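Local atomic coordinates of maltose operon transcriptional repressor (Staphylococcus aureus subsp. aureus Mu50, PDB entry 3HCW), a protein that probably represses transcription of the maltose operon, with a periplasmic-binding-protein-like effector domain as in LacI-family regulators. Residues 83-88 against 102-107; 93-98 against 259-264. One frame throughout, in Å; residues are numbered along the deposited sequence.

Contact 1. Residues 83-88 against 102-107; sequences IKQMLI and SDIDHQ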
loop_
_atom_site.group_PDB
_atom_site.type_symbol
_atom_site.label_atom_id
_atom_site.label_comp_id
_atom_site.label_asym_id
_atom_site.label_seq_id
_atom_site.Cartn_x
_atom_site.Cartn_y
_atom_site.Cartn_z
ATOM N N ILE A 83 7.899 -26.235 -1.381
ATOM C CA ILE A 83 8.356 -25.534 -2.579
ATOM C C ILE A 83 9.854 -25.177 -2.473
ATOM O O ILE A 83 10.546 -25.121 -3.484
ATOM C CB ILE A 83 7.399 -24.347 -2.971
ATOM C CG1 ILE A 83 7.757 -23.734 -4.331
ATOM C CG2 ILE A 83 7.344 -23.308 -1.907
ATOM C CD1 ILE A 83 8.602 -22.465 -4.265
ATOM N N LYS A 84 10.353 -24.976 -1.252
ATOM C CA LYS A 84 11.799 -24.931 -1.006
ATOM C C LYS A 84 12.412 -26.312 -1.270
ATOM O O LYS A 84 13.518 -26.405 -1.799
ATOM C CB LYS A 84 12.113 -24.460 0.421
ATOM C CG LYS A 84 13.609 -24.230 0.716
ATOM C CD LYS A 84 13.846 -23.510 2.045
ATOM C CE LYS A 84 13.678 -24.435 3.247
ATOM N NZ LYS A 84 13.695 -23.685 4.534
ATOM N N GLN A 85 11.683 -27.372 -0.904
ATOM C CA GLN A 85 12.071 -28.752 -1.231
ATOM C C GLN A 85 12.077 -29.044 -2.733
ATOM O O GLN A 85 12.931 -29.788 -3.218
ATOM C CB GLN A 85 11.177 -29.770 -0.512
ATOM C CG GLN A 85 11.815 -30.398 0.722
ATOM C CD GLN A 85 13.157 -31.063 0.430
ATOM O OE1 GLN A 85 14.170 -30.742 1.058
ATOM N NE2 GLN A 85 13.172 -31.990 -0.527
ATOM N N MET A 86 11.120 -28.451 -3.450
ATOM C CA MET A 86 11.018 -28.563 -4.910
ATOM C C MET A 86 12.290 -28.045 -5.589
ATOM O O MET A 86 12.908 -28.768 -6.369
ATOM C CB MET A 86 9.769 -27.816 -5.409
ATOM C CG MET A 86 9.485 -27.886 -6.916
ATOM S SD MET A 86 7.928 -27.048 -7.283
ATOM C CE MET A 86 6.783 -28.343 -6.821
ATOM N N LEU A 87 12.695 -26.819 -5.250
ATOM C CA LEU A 87 13.913 -26.204 -5.801
ATOM C C LEU A 87 15.193 -26.939 -5.408
ATOM O O LEU A 87 16.196 -26.862 -6.117
ATOM C CB LEU A 87 14.032 -24.740 -5.376
ATOM C CG LEU A 87 12.837 -23.794 -5.479
ATOM C CD1 LEU A 87 13.190 -22.476 -4.831
ATOM C CD2 LEU A 87 12.376 -23.583 -6.911
ATOM N N ILE A 88 15.153 -27.634 -4.272
ATOM C CA ILE A 88 16.268 -28.474 -3.831
ATOM C C ILE A 88 16.312 -29.776 -4.638
ATOM O O ILE A 88 17.380 -30.172 -5.121
ATOM C CB ILE A 88 16.224 -28.724 -2.294
ATOM C CG1 ILE A 88 16.678 -27.458 -1.553
ATOM C CG2 ILE A 88 17.102 -29.919 -1.885
ATOM C CD1 ILE A 88 16.264 -27.388 -0.097
ATOM N N SER A 102 17.454 -25.129 9.202
ATOM C CA SER A 102 17.825 -26.533 9.015
ATOM C C SER A 102 19.304 -26.739 8.701
ATOM O O SER A 102 20.048 -25.773 8.523
ATOM C CB SER A 102 16.967 -27.147 7.905
ATOM O OG SER A 102 16.922 -28.554 8.036
ATOM N N ASP A 103 19.719 -28.005 8.641
ATOM C CA ASP A 103 21.086 -28.371 8.254
ATOM C C ASP A 103 21.415 -28.046 6.801
ATOM O O ASP A 103 22.482 -27.499 6.520
ATOM C CB ASP A 103 21.369 -29.849 8.536
ATOM C CG ASP A 103 22.489 -30.048 9.542
ATOM O OD1 ASP A 103 23.464 -29.263 9.521
ATOM O OD2 ASP A 103 22.402 -31.004 10.344
ATOM N N ILE A 104 20.504 -28.371 5.885
ATOM C CA ILE A 104 20.719 -28.090 4.454
ATOM C C ILE A 104 20.741 -26.591 4.124
ATOM O O ILE A 104 21.329 -26.190 3.122
ATOM C CB ILE A 104 19.713 -28.838 3.531
ATOM C CG1 ILE A 104 18.262 -28.546 3.952
ATOM C CG2 ILE A 104 20.034 -30.335 3.507
ATOM C CD1 ILE A 104 17.189 -29.214 3.092
ATOM N N ASP A 105 20.130 -25.779 4.990
ATOM C CA ASP A 105 20.106 -24.320 4.843
ATOM C C ASP A 105 21.482 -23.657 4.881
ATOM O O ASP A 105 21.624 -22.510 4.455
ATOM C CB ASP A 105 19.192 -23.687 5.892
ATOM C CG ASP A 105 17.744 -23.676 5.467
ATOM O OD1 ASP A 105 16.877 -23.966 6.313
ATOM O OD2 ASP A 105 17.465 -23.367 4.288
ATOM N N HIS A 106 22.483 -24.386 5.378
ATOM C CA HIS A 106 23.889 -23.974 5.304
ATOM C C HIS A 106 24.380 -23.785 3.860
ATOM O O HIS A 106 25.273 -22.974 3.600
ATOM C CB HIS A 106 24.781 -24.999 6.020
ATOM C CG HIS A 106 24.670 -24.971 7.516
ATOM N ND1 HIS A 106 24.933 -23.842 8.262
ATOM C CD2 HIS A 106 24.348 -25.941 8.404
ATOM C CE1 HIS A 106 24.760 -24.112 9.542
ATOM N NE2 HIS A 106 24.402 -25.379 9.656
ATOM N N GLN A 107 23.786 -24.539 2.934
ATOM C CA GLN A 107 24.135 -24.483 1.515
ATOM C C GLN A 107 23.547 -23.267 0.799
ATOM O O GLN A 107 24.075 -22.833 -0.228
ATOM C CB GLN A 107 23.675 -25.762 0.792
ATOM C CG GLN A 107 24.160 -27.079 1.406
ATOM C CD GLN A 107 25.659 -27.096 1.664
ATOM O OE1 GLN A 107 26.100 -27.212 2.808
ATOM N NE2 GLN A 107 26.448 -26.970 0.602
#
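Lys84 and Ile88, one turn apart on helix 82-89, face the short 3-10 turn 104-106 across a wide backbone gap, with the CA atoms of Ile88 and Ile104 9.4 Å apart and those of Lys84 and Asp105 10.2 Å apart. The gap is bridged by side chains alone, and no hydrogen bond joins the two segments. Lys84 sends its chain out with CG opposite the backbone N (chi1 -173°) and bends at chi3, which brings the ammonium end to the carboxylate of Asp105. The two side chains meet at about a right angle. NZ of Lys84 lies 3.7 Å from OD1 of Asp105, a long salt bridge, with OD2 of Asp105 nearly as near at 3.8 Å. The firmer partners of the carboxylate lie elsewhere: OD2 is hydrogen-bonded to NE2 of His110, and OD1 to the backbone N of Thr101, which probably do more than the lysine to fix the carboxylate. Beside this polar pair, the CD1 methyls of Ile88 and Ile104 touch end to end at 3.8 Å. Ile104 holds CG1 between its backbone N and carbonyl carbon (chi1 54°), and its extended chi2 carries CD1 on toward the helix. The same methyl also meets the amide oxygen OE1 of Gln85 at 3.9 Å, the glutamine chain crossing it nearly perpendicularly. Phe94 lies beneath Lys84 and Ile88, while Phe108 also packs on Ile88, so the helix is seated on the sheet beside this loop. The contact thus pairs a small methyl patch with a weak charge attraction, in which the lysine's positive charge would be expected to favour an ionised Asp105.

Contact 2. Residues 93-98 against 259-264; sequences PFIVIG and LNILKN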
loop_
_atom_site.group_PDB
_atom_site.type_symbol
_atom_site.label_atom_id
_atom_site.label_comp_id
_atom_site.label_asym_id
_atom_site.label_seq_id
_atom_site.Cartn_x
_atom_site.Cartn_y
_atom_site.Cartn_z
ATOM N N PRO A 93 18.993 -22.961 -8.506
ATOM C CA PRO A 93 19.665 -21.982 -7.642
ATOM C C PRO A 93 18.640 -21.040 -7.030
ATOM O O PRO A 93 17.698 -20.636 -7.723
ATOM C CB PRO A 93 20.560 -21.206 -8.617
ATOM C CG PRO A 93 20.717 -22.103 -9.796
ATOM C CD PRO A 93 19.395 -22.795 -9.914
ATOM N N PHE A 94 18.797 -20.719 -5.744
ATOM C CA PHE A 94 17.864 -19.806 -5.075
ATOM C C PHE A 94 18.420 -19.010 -3.896
ATOM O O PHE A 94 19.470 -19.327 -3.347
ATOM C CB PHE A 94 16.533 -20.496 -4.699
ATOM C CG PHE A 94 16.655 -21.578 -3.664
ATOM C CD1 PHE A 94 16.924 -22.890 -4.041
ATOM C CD2 PHE A 94 16.440 -21.302 -2.319
ATOM C CE1 PHE A 94 17.015 -23.906 -3.097
ATOM C CE2 PHE A 94 16.530 -22.315 -1.365
ATOM C CZ PHE A 94 16.815 -23.619 -1.757
ATOM N N ILE A 95 17.684 -17.961 -3.540
ATOM C CA ILE A 95 17.887 -17.196 -2.315
ATOM C C ILE A 95 16.615 -17.341 -1.487
ATOM O O ILE A 95 15.540 -17.578 -2.039
ATOM C CB ILE A 95 18.219 -15.690 -2.632
ATOM C CG1 ILE A 95 19.682 -15.398 -2.352
ATOM C CG2 ILE A 95 17.448 -14.727 -1.775
ATOM C CD1 ILE A 95 20.624 -16.147 -3.211
ATOM N N VAL A 96 16.739 -17.239 -0.167
ATOM C CA VAL A 96 15.571 -17.168 0.696
ATOM C C VAL A 96 15.605 -15.859 1.456
ATOM O O VAL A 96 16.616 -15.503 2.057
ATOM C CB VAL A 96 15.508 -18.349 1.689
ATOM C CG1 VAL A 96 14.255 -18.261 2.566
ATOM C CG2 VAL A 96 15.540 -19.683 0.947
ATOM N N ILE A 97 14.509 -15.122 1.412
ATOM C CA ILE A 97 14.357 -14.016 2.322
ATOM C C ILE A 97 13.675 -14.536 3.588
ATOM O O ILE A 97 12.481 -14.868 3.580
ATOM C CB ILE A 97 13.624 -12.831 1.690
ATOM C CG1 ILE A 97 14.378 -12.378 0.437
ATOM C CG2 ILE A 97 13.506 -11.687 2.691
ATOM C CD1 ILE A 97 13.857 -11.106 -0.165
ATOM N N GLY A 98 14.469 -14.633 4.659
ATOM C CA GLY A 98 14.015 -15.122 5.962
ATOM C C GLY A 98 15.114 -15.863 6.708
ATOM O O GLY A 98 16.296 -15.751 6.362
ATOM N N LEU A 259 22.326 -12.731 -8.260
ATOM C CA LEU A 259 23.155 -12.333 -9.393
ATOM C C LEU A 259 24.576 -12.840 -9.239
ATOM O O LEU A 259 25.185 -13.294 -10.208
ATOM C CB LEU A 259 23.180 -10.812 -9.516
ATOM C CG LEU A 259 22.296 -10.091 -10.539
ATOM C CD1 LEU A 259 20.983 -10.819 -10.842
ATOM C CD2 LEU A 259 22.058 -8.642 -10.093
ATOM N N ASN A 260 25.085 -12.770 -8.010
ATOM C CA ASN A 260 26.428 -13.228 -7.686
ATOM C C ASN A 260 26.530 -14.750 -7.760
ATOM O O ASN A 260 27.533 -15.284 -8.228
ATOM C CB ASN A 260 26.867 -12.710 -6.311
ATOM C CG ASN A 260 27.177 -11.199 -6.303
ATOM O OD1 ASN A 260 27.506 -10.640 -5.258
ATOM N ND2 ASN A 260 27.063 -10.542 -7.457
ATOM N N ILE A 261 25.479 -15.436 -7.318
ATOM C CA ILE A 261 25.391 -16.886 -7.457
ATOM C C ILE A 261 25.407 -17.301 -8.944
ATOM O O ILE A 261 26.133 -18.219 -9.326
ATOM C CB ILE A 261 24.178 -17.460 -6.672
ATOM C CG1 ILE A 261 24.411 -17.278 -5.167
ATOM C CG2 ILE A 261 23.934 -18.935 -7.007
ATOM C CD1 ILE A 261 23.548 -18.134 -4.265
ATOM N N LEU A 262 24.663 -16.577 -9.780
ATOM C CA LEU A 262 24.606 -16.859 -11.222
ATOM C C LEU A 262 25.879 -16.498 -12.004
ATOM O O LEU A 262 26.086 -17.004 -13.109
ATOM C CB LEU A 262 23.382 -16.190 -11.863
ATOM C CG LEU A 262 22.008 -16.710 -11.440
ATOM C CD1 LEU A 262 20.922 -15.723 -11.856
ATOM C CD2 LEU A 262 21.726 -18.119 -11.979
ATOM N N LYS A 263 26.712 -15.622 -11.434
ATOM C CA LYS A 263 28.022 -15.282 -11.998
ATOM C C LYS A 263 28.974 -16.478 -11.962
ATOM O O LYS A 263 29.576 -16.828 -12.978
ATOM C CB LYS A 263 28.658 -14.117 -11.235
ATOM C CG LYS A 263 28.275 -12.729 -11.712
ATOM C CD LYS A 263 28.813 -11.678 -10.741
ATOM C CE LYS A 263 28.858 -10.284 -11.357
ATOM N NZ LYS A 263 30.054 -10.084 -12.228
ATOM N N ASN A 264 29.102 -17.095 -10.788
ATOM C CA ASN A 264 29.999 -18.236 -10.593
ATOM C C ASN A 264 29.382 -19.552 -11.080
ATOM O O ASN A 264 28.866 -20.349 -10.292
ATOM C CB ASN A 264 30.430 -18.333 -9.124
ATOM C CG ASN A 264 31.671 -19.194 -8.930
ATOM O OD1 ASN A 264 31.619 -20.422 -9.025
ATOM N ND2 ASN A 264 32.793 -18.546 -8.634
#
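Strand 94-97 belongs to the parallel part of the sheet in the N-terminal lobe of a periplasmic-binding-protein-like fold, as in LacI-family repressors, and the C-terminal end of helix 247-263 packs here against one face of that sheet. Ile261 is the helix residue that makes the contact, lying over the start of the strand with its CA 7.7 Å from that of Pro93. Its CG1 branch points back beside its own backbone N (chi1 -67°) and is extended at chi2, so that CD1 reaches the strand. There it meets CD1 of Ile95 at 3.7 Å, the two side chains crossing at a slant. The same methyl of Ile261 lies 4.3 Å from the backbone O of Phe94. The other branch, CG2, sits more loosely against the proline, 4.4 Å from CB of Pro93. The two branches of Ile261 thus divide between Pro93, just before the strand, and Ile95 within it. Ile95 continues inward along the same helix, touching Ala254, Ala257 and Ile258, whereas the ring of Phe94 turns to the other face of the sheet and stacks with Phe108. Backbone bonds to Phe72 and Leu74 on one side and to Thr109 and Ile111 on the other keep the strand in the sheet; the contact between the segments is essentially aliphatic, with no hydrogen bond or charged pair.

Contacts 1 and 2 lie on the two faces of strand 94-97, their centres 13 Å apart, and Phe94 connects them. The CB of Phe94 is directed away from residues 259-264, and its ring packs against helix 82-89: CD1 of Phe94 is 3.7 Å from CB of Leu87, and CZ of Phe94 is 3.8 Å from CG1 of Ile88. Helix 82-89 therefore covers one side of the strand and helix 247-263 the other, an alpha/beta/alpha sandwich. Residues 102-107 follow the same strand and lead into strand 110-113. A glycerol molecule, probably from the crystallisation liquor, makes a weak hydrogen bond with the backbone O of Ile97, at the C-terminal end of strand 94-97, beyond the residues that touch Ile261.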